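Local coordinates for protein beta-L-arabinobiosidase (Bacteroides thetaiotaomicron, PDB 5MQR) that probably hydrolyses glycosidic bonds in complex plant pectin, as a multidomain gut-bacterial enzyme with beta-L-arabinobiosidase and possibly sialidase-like activity, at residues I54-A59 against F106-K111; R787-K792 against Y796-V801; G804-E807 against G812-K815. One frame throughout, in Å; residues are numbered along the deposited sequence.

Contact 1: I54-A59 against F106-K111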
loop_
_atom_site.group_PDB
_atom_site.type_symbol
_atom_site.label_atom_id
_atom_site.label_comp_id
_atom_site.label_asym_id
_atom_site.label_seq_id
_atom_site.Cartn_x
_atom_site.Cartn_y
_atom_site.Cartn_z
ATOM N N ILE A 54 2.352 -20.602 13.345
ATOM C CA ILE A 54 3.295 -21.661 13.666
ATOM C C ILE A 54 2.926 -22.309 15.005
ATOM O O ILE A 54 2.928 -21.637 16.042
ATOM C CB ILE A 54 4.736 -21.126 13.773
ATOM C CG1 ILE A 54 5.138 -20.376 12.499
ATOM C CG2 ILE A 54 5.723 -22.267 14.030
ATOM C CD1 ILE A 54 5.105 -21.202 11.213
ATOM N N GLN A 55 2.627 -23.609 14.979
ATOM C CA GLN A 55 2.360 -24.336 16.207
ATOM C C GLN A 55 3.681 -24.712 16.891
ATOM O O GLN A 55 4.587 -25.269 16.282
ATOM C CB GLN A 55 1.523 -25.577 15.930
ATOM C CG GLN A 55 0.858 -26.205 17.136
ATOM C CD GLN A 55 0.052 -27.434 16.755
ATOM O OE1 GLN A 55 0.572 -28.354 16.121
ATOM N NE2 GLN A 55 -1.224 -27.440 17.094
ATOM N N LEU A 56 3.748 -24.405 18.175
ATOM C CA LEU A 56 4.911 -24.641 18.985
ATOM C C LEU A 56 4.774 -25.924 19.802
ATOM O O LEU A 56 5.728 -26.673 19.890
ATOM C CB LEU A 56 5.129 -23.455 19.931
ATOM C CG LEU A 56 6.025 -22.351 19.412
ATOM C CD1 LEU A 56 5.498 -21.807 18.103
ATOM C CD2 LEU A 56 6.158 -21.244 20.442
ATOM N N VAL A 57 3.608 -26.126 20.431
ATOM C CA VAL A 57 3.353 -27.294 21.284
ATOM C C VAL A 57 2.030 -27.967 20.904
ATOM O O VAL A 57 0.987 -27.316 20.871
ATOM C CB VAL A 57 3.306 -26.913 22.784
ATOM C CG1 VAL A 57 3.136 -28.165 23.621
ATOM C CG2 VAL A 57 4.560 -26.137 23.203
ATOM N N ARG A 58 2.096 -29.264 20.601
ATOM C CA ARG A 58 0.930 -30.069 20.261
ATOM C C ARG A 58 0.720 -31.069 21.369
ATOM O O ARG A 58 1.477 -32.033 21.489
ATOM C CB ARG A 58 1.127 -30.806 18.922
ATOM C CG ARG A 58 -0.090 -31.584 18.429
ATOM C CD ARG A 58 0.228 -32.456 17.225
ATOM N NE ARG A 58 -1.033 -33.032 16.720
ATOM C CZ ARG A 58 -1.693 -34.042 17.286
ATOM N NH1 ARG A 58 -1.192 -34.653 18.359
ATOM N NH2 ARG A 58 -2.858 -34.455 16.772
ATOM N N ALA A 59 -0.310 -30.843 22.175
ATOM C CA ALA A 59 -0.594 -31.705 23.342
ATOM C C ALA A 59 -0.799 -33.154 22.930
ATOM O O ALA A 59 -1.461 -33.422 21.925
ATOM C CB ALA A 59 -1.820 -31.209 24.095
ATOM N N PHE A 106 6.223 -23.438 31.865
ATOM C CA PHE A 106 7.206 -23.908 30.882
ATOM C C PHE A 106 7.880 -22.729 30.182
ATOM O O PHE A 106 7.282 -21.652 30.062
ATOM C CB PHE A 106 6.537 -24.736 29.799
ATOM C CG PHE A 106 6.199 -26.147 30.195
ATOM C CD1 PHE A 106 7.208 -27.083 30.403
ATOM C CD2 PHE A 106 4.878 -26.567 30.256
ATOM C CE1 PHE A 106 6.897 -28.415 30.711
ATOM C CE2 PHE A 106 4.560 -27.880 30.546
ATOM C CZ PHE A 106 5.568 -28.813 30.775
ATOM N N LEU A 107 9.110 -22.948 29.724
ATOM C CA LEU A 107 9.844 -21.990 28.886
ATOM C C LEU A 107 10.441 -22.662 27.647
ATOM O O LEU A 107 11.001 -23.775 27.740
ATOM C CB LEU A 107 10.989 -21.349 29.656
ATOM C CG LEU A 107 11.780 -20.231 28.974
ATOM C CD1 LEU A 107 10.947 -18.950 28.931
ATOM C CD2 LEU A 107 13.091 -20.001 29.693
HETATM N N MSE A 108 10.374 -21.952 26.524
HETATM C CA MSE A 108 10.947 -22.369 25.251
HETATM C C MSE A 108 11.594 -21.184 24.592
HETATM O O MSE A 108 11.144 -20.048 24.749
HETATM C CB MSE A 108 9.840 -22.697 24.256
HETATM C CG MSE A 108 9.002 -23.880 24.633
HETATM SE SE MSE A 108 7.391 -23.851 23.523
HETATM C CE MSE A 108 8.122 -24.876 22.015
ATOM N N THR A 109 12.597 -21.459 23.770
ATOM C CA THR A 109 13.342 -20.412 23.096
ATOM C C THR A 109 13.592 -20.726 21.607
ATOM O O THR A 109 13.512 -21.877 21.205
ATOM C CB THR A 109 14.623 -20.072 23.886
ATOM O OG1 THR A 109 15.177 -18.862 23.353
ATOM C CG2 THR A 109 15.657 -21.173 23.823
ATOM N N SER A 110 13.831 -19.680 20.806
ATOM C CA SER A 110 14.065 -19.793 19.353
ATOM C C SER A 110 14.929 -18.639 18.834
ATOM O O SER A 110 14.716 -17.494 19.214
ATOM C CB SER A 110 12.715 -19.816 18.626
ATOM O OG SER A 110 12.837 -19.955 17.219
ATOM N N LYS A 111 15.894 -18.934 17.967
ATOM C CA LYS A 111 16.638 -17.877 17.245
ATOM C C LYS A 111 15.768 -17.158 16.199
ATOM O O LYS A 111 15.868 -15.948 16.056
ATOM C CB LYS A 111 17.885 -18.435 16.566
ATOM C CG LYS A 111 18.936 -18.954 17.551
ATOM C CD LYS A 111 19.823 -20.077 16.976
ATOM C CE LYS A 111 19.865 -21.316 17.887
ATOM N NZ LYS A 111 21.024 -22.217 17.592
#
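Leu-56 and Met-108 mark the nearest approach of the two backbones, with their CA atoms 9.0 Å apart, so strands 52-57 and 104-110 meet through side chains and not as neighbours in one sheet. At Leu-56 and Val-57 the first strand has a classic beta bulge, in which both residues face Met-398 of strand 397-403. Both CB atoms consequently point toward 106-111, and two consecutive residues receive the single selenomethionine side chain of Met-108.

That side chain leaves its strand with CG anti to the carbonyl carbon (chi1 -65°), and the bend at chi3 (88°) turns CE over onto Leu-56, while it still brushes Val-57 CG2 at 4.0 Å. SE rests on CG2 of Val-57 at 3.7 Å, while CE lies 3.9 Å from CB of Leu-56. The same methyl also comes to 3.7 Å from the backbone O of Leu-56.

This is apolar packing between blades of the N-terminal beta propeller. Strand 104-110 is third in the four-stranded blade that begins at 74-83, whereas 52-57 joins strands 387-393 and 397-403, consistent with the N-terminal strand completing the last blade to close the ring. Tyr-89, Tyr-91 and Trp-116 add aromatic surface around Leu-56 and Val-57. Just past the bulge, Arg-58 forms a salt bridge with Asp-454, one of the ligands of a calcium ion.

Contact 2: R787-K792 against Y796-V801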
loop_
_atom_site.group_PDB
_atom_site.type_symbol
_atom_site.label_atom_id
_atom_site.label_comp_id
_atom_site.label_asym_id
_atom_site.label_seq_id
_atom_site.Cartn_x
_atom_site.Cartn_y
_atom_site.Cartn_z
ATOM N N ARG A 787 13.666 27.428 -43.859
ATOM C CA ARG A 787 13.654 28.066 -45.180
ATOM C C ARG A 787 12.748 29.314 -45.225
ATOM O O ARG A 787 13.142 30.332 -45.791
ATOM C CB ARG A 787 13.283 27.018 -46.241
ATOM C CG ARG A 787 12.801 27.517 -47.605
ATOM C CD ARG A 787 12.918 26.438 -48.691
ATOM N NE ARG A 787 12.904 25.066 -48.153
ATOM C CZ ARG A 787 11.813 24.361 -47.790
ATOM N NH1 ARG A 787 10.571 24.863 -47.896
ATOM N NH2 ARG A 787 11.969 23.132 -47.307
ATOM N N THR A 788 11.585 29.262 -44.568
ATOM C CA THR A 788 10.581 30.317 -44.707
ATOM C C THR A 788 10.589 31.407 -43.652
ATOM O O THR A 788 10.061 32.489 -43.926
ATOM C CB THR A 788 9.146 29.741 -44.779
ATOM O OG1 THR A 788 8.775 29.123 -43.539
ATOM C CG2 THR A 788 9.012 28.737 -45.937
ATOM N N ASN A 789 11.157 31.151 -42.464
ATOM C CA ASN A 789 10.893 31.993 -41.290
ATOM C C ASN A 789 12.093 32.545 -40.496
ATOM O O ASN A 789 11.968 32.848 -39.305
ATOM C CB ASN A 789 9.905 31.269 -40.371
ATOM C CG ASN A 789 8.474 31.594 -40.702
ATOM O OD1 ASN A 789 7.836 32.379 -40.004
ATOM N ND2 ASN A 789 7.962 31.015 -41.771
ATOM N N ARG A 790 13.224 32.743 -41.157
ATOM C CA ARG A 790 14.380 33.376 -40.518
ATOM C C ARG A 790 14.700 34.749 -41.084
ATOM O O ARG A 790 14.642 34.969 -42.291
ATOM C CB ARG A 790 15.622 32.544 -40.695
ATOM C CG ARG A 790 15.684 31.356 -39.791
ATOM C CD ARG A 790 16.362 30.237 -40.526
ATOM N NE ARG A 790 17.764 30.154 -40.226
ATOM C CZ ARG A 790 18.709 29.729 -41.051
ATOM N NH1 ARG A 790 18.449 29.387 -42.307
ATOM N NH2 ARG A 790 19.944 29.661 -40.599
ATOM N N LEU A 791 15.084 35.641 -40.180
ATOM C CA LEU A 791 15.665 36.921 -40.516
ATOM C C LEU A 791 17.123 36.699 -40.955
ATOM O O LEU A 791 17.701 35.638 -40.687
ATOM C CB LEU A 791 15.600 37.853 -39.299
ATOM C CG LEU A 791 14.201 38.128 -38.739
ATOM C CD1 LEU A 791 14.314 38.917 -37.430
ATOM C CD2 LEU A 791 13.302 38.845 -39.759
ATOM N N LYS A 792 17.707 37.707 -41.614
ATOM C CA LYS A 792 19.109 37.662 -42.058
ATOM C C LYS A 792 20.096 37.409 -40.915
ATOM O O LYS A 792 21.100 36.744 -41.130
ATOM C CB LYS A 792 19.499 38.954 -42.791
ATOM C CG LYS A 792 18.805 39.150 -44.146
ATOM C CD LYS A 792 19.185 40.478 -44.827
ATOM C CE LYS A 792 18.086 40.961 -45.781
ATOM N NZ LYS A 792 18.508 42.125 -46.628
ATOM N N TYR A 796 14.555 33.431 -35.816
ATOM C CA TYR A 796 13.260 33.157 -36.431
ATOM C C TYR A 796 12.321 34.347 -36.185
ATOM O O TYR A 796 12.440 35.057 -35.183
ATOM C CB TYR A 796 12.656 31.813 -35.942
ATOM C CG TYR A 796 13.319 30.568 -36.565
ATOM C CD1 TYR A 796 14.532 30.091 -36.093
ATOM C CD2 TYR A 796 12.738 29.906 -37.645
ATOM C CE1 TYR A 796 15.150 28.979 -36.665
ATOM C CE2 TYR A 796 13.339 28.809 -38.223
ATOM C CZ TYR A 796 14.552 28.337 -37.732
ATOM O OH TYR A 796 15.185 27.242 -38.295
ATOM N N TRP A 797 11.437 34.592 -37.148
ATOM C CA TRP A 797 10.333 35.512 -36.970
ATOM C C TRP A 797 9.054 34.741 -37.062
ATOM O O TRP A 797 8.996 33.689 -37.690
ATOM C CB TRP A 797 10.305 36.624 -38.015
ATOM C CG TRP A 797 10.148 36.169 -39.430
ATOM C CD1 TRP A 797 11.156 35.927 -40.320
ATOM C CD2 TRP A 797 8.923 35.909 -40.132
ATOM N NE1 TRP A 797 10.638 35.535 -41.530
ATOM C CE2 TRP A 797 9.271 35.514 -41.446
ATOM C CE3 TRP A 797 7.568 35.970 -39.784
ATOM C CZ2 TRP A 797 8.307 35.181 -42.414
ATOM C CZ3 TRP A 797 6.601 35.627 -40.747
ATOM C CH2 TRP A 797 6.976 35.233 -42.039
ATOM N N GLN A 798 8.018 35.273 -36.431
ATOM C CA GLN A 798 6.669 34.815 -36.681
ATOM C C GLN A 798 5.700 35.922 -36.391
ATOM O O GLN A 798 5.875 36.657 -35.419
ATOM C CB GLN A 798 6.343 33.625 -35.801
ATOM C CG GLN A 798 5.005 32.972 -36.117
ATOM C CD GLN A 798 4.957 32.297 -37.468
ATOM O OE1 GLN A 798 5.007 32.945 -38.507
ATOM N NE2 GLN A 798 4.810 30.980 -37.458
ATOM N N GLY A 799 4.675 36.042 -37.224
ATOM C CA GLY A 799 3.526 36.892 -36.887
ATOM C C GLY A 799 2.804 36.351 -35.668
ATOM O O GLY A 799 2.681 35.129 -35.514
ATOM N N ASP A 800 2.346 37.222 -34.776
ATOM C CA ASP A 800 1.772 36.717 -33.511
ATOM C C ASP A 800 0.508 35.862 -33.742
ATOM O O ASP A 800 0.303 34.882 -33.047
ATOM C CB ASP A 800 1.612 37.808 -32.422
ATOM C CG ASP A 800 0.582 38.901 -32.769
ATOM O OD1 ASP A 800 0.066 38.967 -33.910
ATOM O OD2 ASP A 800 0.301 39.709 -31.856
ATOM N N VAL A 801 -0.257 36.170 -34.784
ATOM C CA VAL A 801 -1.424 35.359 -35.199
ATOM C C VAL A 801 -1.025 33.893 -35.511
ATOM O O VAL A 801 -1.754 32.954 -35.185
ATOM C CB VAL A 801 -2.163 35.997 -36.426
ATOM C CG1 VAL A 801 -3.351 35.144 -36.867
ATOM C CG2 VAL A 801 -2.638 37.420 -36.117
HETATM O O HOH W 1 12.417 34.577 -43.756
#
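Trp-797 holds its CG between its own backbone N and carbonyl carbon (chi1 61°), a torsion that folds the indole back over Asn-789. Arg-790, by contrast, has CG anti to the carbonyl carbon, which sets CG over the ring of Tyr-796, and the bend at chi2 keeps CD near CZ and OH of that tyrosine. The two segments form the start of the long connection between helices 768-788 and 820-839 in the MGH1-like domain, whose all-helical core belongs to the six-hairpin, (alpha/alpha)6 type. Asn-789 is where the chain leaves the first helix, and a single beta bridge between Arg-790 and Tyr-796 draws the returning arm of the loop close.

The bridge is secured by Trp-797 N, which donates to Asn-789 O at 2.8 Å in a nearly straight bond (162° at the hydrogen). Beside it, CG of Arg-790 sits 3.7 Å from the centroid of the Tyr-796 ring, only 7° off the ring normal, a well-centred CH-pi contact. Another CH-pi contact sets Asn-789 CA over the five-membered ring of Trp-797, 4.0 Å from its centroid. Leu-791 meets the same ring with CD2, which is 3.7 Å from Trp-797 CD1.

Tyr-796 is also packed on Ile-822 and Met-826, so its ring links the loop to helix 820-839, and Gln-798 NE2 is bonded to Ser-751 OG. A water lying in the indole plane accepts from Trp-797 NE1 at 3.0 Å and is 2.7 Å from Arg-790 O, to which it can donate.

Contact 3: G804-E807 against G812-K815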
loop_
_atom_site.group_PDB
_atom_site.type_symbol
_atom_site.label_atom_id
_atom_site.label_comp_id
_atom_site.label_asym_id
_atom_site.label_seq_id
_atom_site.Cartn_x
_atom_site.Cartn_y
_atom_site.Cartn_z
ATOM N N GLY A 804 -0.649 31.543 -32.908
ATOM C CA GLY A 804 -1.949 31.445 -32.252
ATOM C C GLY A 804 -2.232 32.533 -31.233
ATOM O O GLY A 804 -3.115 32.372 -30.390
HETATM N N MSE A 805 -1.497 33.644 -31.295
HETATM C CA MSE A 805 -1.558 34.648 -30.248
HETATM C C MSE A 805 -1.830 36.024 -30.806
HETATM O O MSE A 805 -1.100 36.987 -30.542
HETATM C CB MSE A 805 -0.293 34.601 -29.382
HETATM C CG MSE A 805 0.098 33.185 -28.977
HETATM SE SE MSE A 805 1.724 33.246 -27.885
HETATM C CE MSE A 805 1.844 31.324 -27.471
ATOM N N GLU A 806 -2.928 36.144 -31.543
ATOM C CA GLU A 806 -3.354 37.450 -32.048
ATOM C C GLU A 806 -3.577 38.496 -30.931
ATOM O O GLU A 806 -3.953 38.159 -29.801
ATOM C CB GLU A 806 -4.614 37.295 -32.900
ATOM C CG GLU A 806 -5.864 36.955 -32.107
ATOM C CD GLU A 806 -7.151 36.865 -32.937
ATOM O OE1 GLU A 806 -7.128 37.058 -34.196
ATOM O OE2 GLU A 806 -8.214 36.619 -32.286
ATOM N N GLU A 807 -3.343 39.762 -31.284
ATOM C CA GLU A 807 -3.493 40.913 -30.385
ATOM C C GLU A 807 -2.593 40.857 -29.136
ATOM O O GLU A 807 -2.987 41.332 -28.066
ATOM C CB GLU A 807 -4.954 41.125 -29.932
ATOM C CG GLU A 807 -6.070 40.818 -30.916
ATOM C CD GLU A 807 -5.871 41.399 -32.290
ATOM O OE1 GLU A 807 -5.465 42.569 -32.413
ATOM O OE2 GLU A 807 -6.129 40.638 -33.256
ATOM N N GLY A 812 2.476 41.348 -33.639
ATOM C CA GLY A 812 2.887 41.194 -34.960
ATOM C C GLY A 812 1.897 40.669 -35.954
ATOM O O GLY A 812 2.242 39.700 -36.586
ATOM N N ARG A 813 0.710 41.265 -36.149
ATOM C CA ARG A 813 -0.123 40.860 -37.315
ATOM C C ARG A 813 0.625 41.308 -38.561
ATOM O O ARG A 813 0.900 42.497 -38.709
ATOM C CB ARG A 813 -1.551 41.430 -37.318
ATOM C CG ARG A 813 -2.356 41.084 -38.596
ATOM C CD ARG A 813 -3.860 41.417 -38.580
ATOM N NE ARG A 813 -4.621 40.412 -37.816
ATOM C CZ ARG A 813 -4.913 40.480 -36.503
ATOM N NH1 ARG A 813 -5.578 39.485 -35.908
ATOM N NH2 ARG A 813 -4.558 41.537 -35.765
ATOM N N ASN A 814 0.972 40.353 -39.431
ATOM C CA ASN A 814 1.804 40.603 -40.626
ATOM C C ASN A 814 3.153 41.261 -40.295
ATOM O O ASN A 814 3.677 42.030 -41.099
ATOM C CB ASN A 814 1.040 41.457 -41.669
ATOM C CG ASN A 814 -0.245 40.793 -42.152
ATOM O OD1 ASN A 814 -1.368 41.274 -41.897
ATOM N ND2 ASN A 814 -0.090 39.673 -42.848
ATOM N N LYS A 815 3.700 40.997 -39.107
ATOM C CA LYS A 815 5.032 41.497 -38.757
ATOM C C LYS A 815 5.998 40.323 -38.701
ATOM O O LYS A 815 5.589 39.169 -38.547
ATOM C CB LYS A 815 5.062 42.227 -37.405
ATOM C CG LYS A 815 4.115 43.412 -37.243
ATOM C CD LYS A 815 4.500 44.591 -38.123
ATOM C CE LYS A 815 3.678 45.822 -37.759
ATOM N NZ LYS A 815 3.617 46.780 -38.901
#
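Arg-813 stretches from a tight turn to meet Glu-806 and Glu-807. The turn opens at Gly-812, whose backbone angles would drive a CB into the preceding carbonyl O and so call for glycine.

Arg-813 follows as the second residue of this type II beta turn. Its CG is anti to the backbone N (chi1 175°), and the chain runs out extended before bending at chi3, which presents the end of the guanidinium to the glutamates. NH1 and NH2 both grip a single oxygen, Glu-807 OE2, NH1 at 2.9 Å and NH2 at 3.1 Å. NH1 meets that oxygen nearly in line with its C-O bond, whereas NH2 comes in on the syn side, tilted 22° from the carboxylate plane. The two flat groups are nonetheless nearly coplanar, 15° apart.

Glu-806 adds a second, longer salt bridge, with OE1 at 3.4 Å from Arg-813 NH1. Its oxygen also lies at the guanidinium edge, although its carboxylate is turned well out of that plane. NH1 is thus shared by two carboxylates, and the three residues form a salt-bridge network at the surface of the MGH1-like domain, within the loop leading to helix 820-839. A bound HEPES molecule lies about 4 Å from the Glu-806 side chain. Just before the two glutamates, Met-805 seats segment 804-807 against Phe-949 of helix 948-964.

Asn-814 carries the chain round with a positive phi, and Lys-815 ends the turn, its N bonded to Gly-812 O at 3.2 Å.

Overall arrangement
From the N terminus, contact 1 comes first, joining strand 52-57 to strand 104-110 of the propeller blade that begins at 74-83, after an excursion of 46 residues. Contacts 2 and 3 follow far downstream in the MGH1-like domain, their centres about 84 Å from that of contact 1 and on the opposite side of the chain's centre. All three are in series; none nests within or crosses another. Contact 2 closes a short loop as the chain leaves helix 768-788, and contact 3 closes the next before helix 820-839. These neighbours, about 12 Å apart between centres, join through Asp-800, whose backbone O and N probably bond to Met-805 N and Gly-812 O, and through Val-801 against Arg-813.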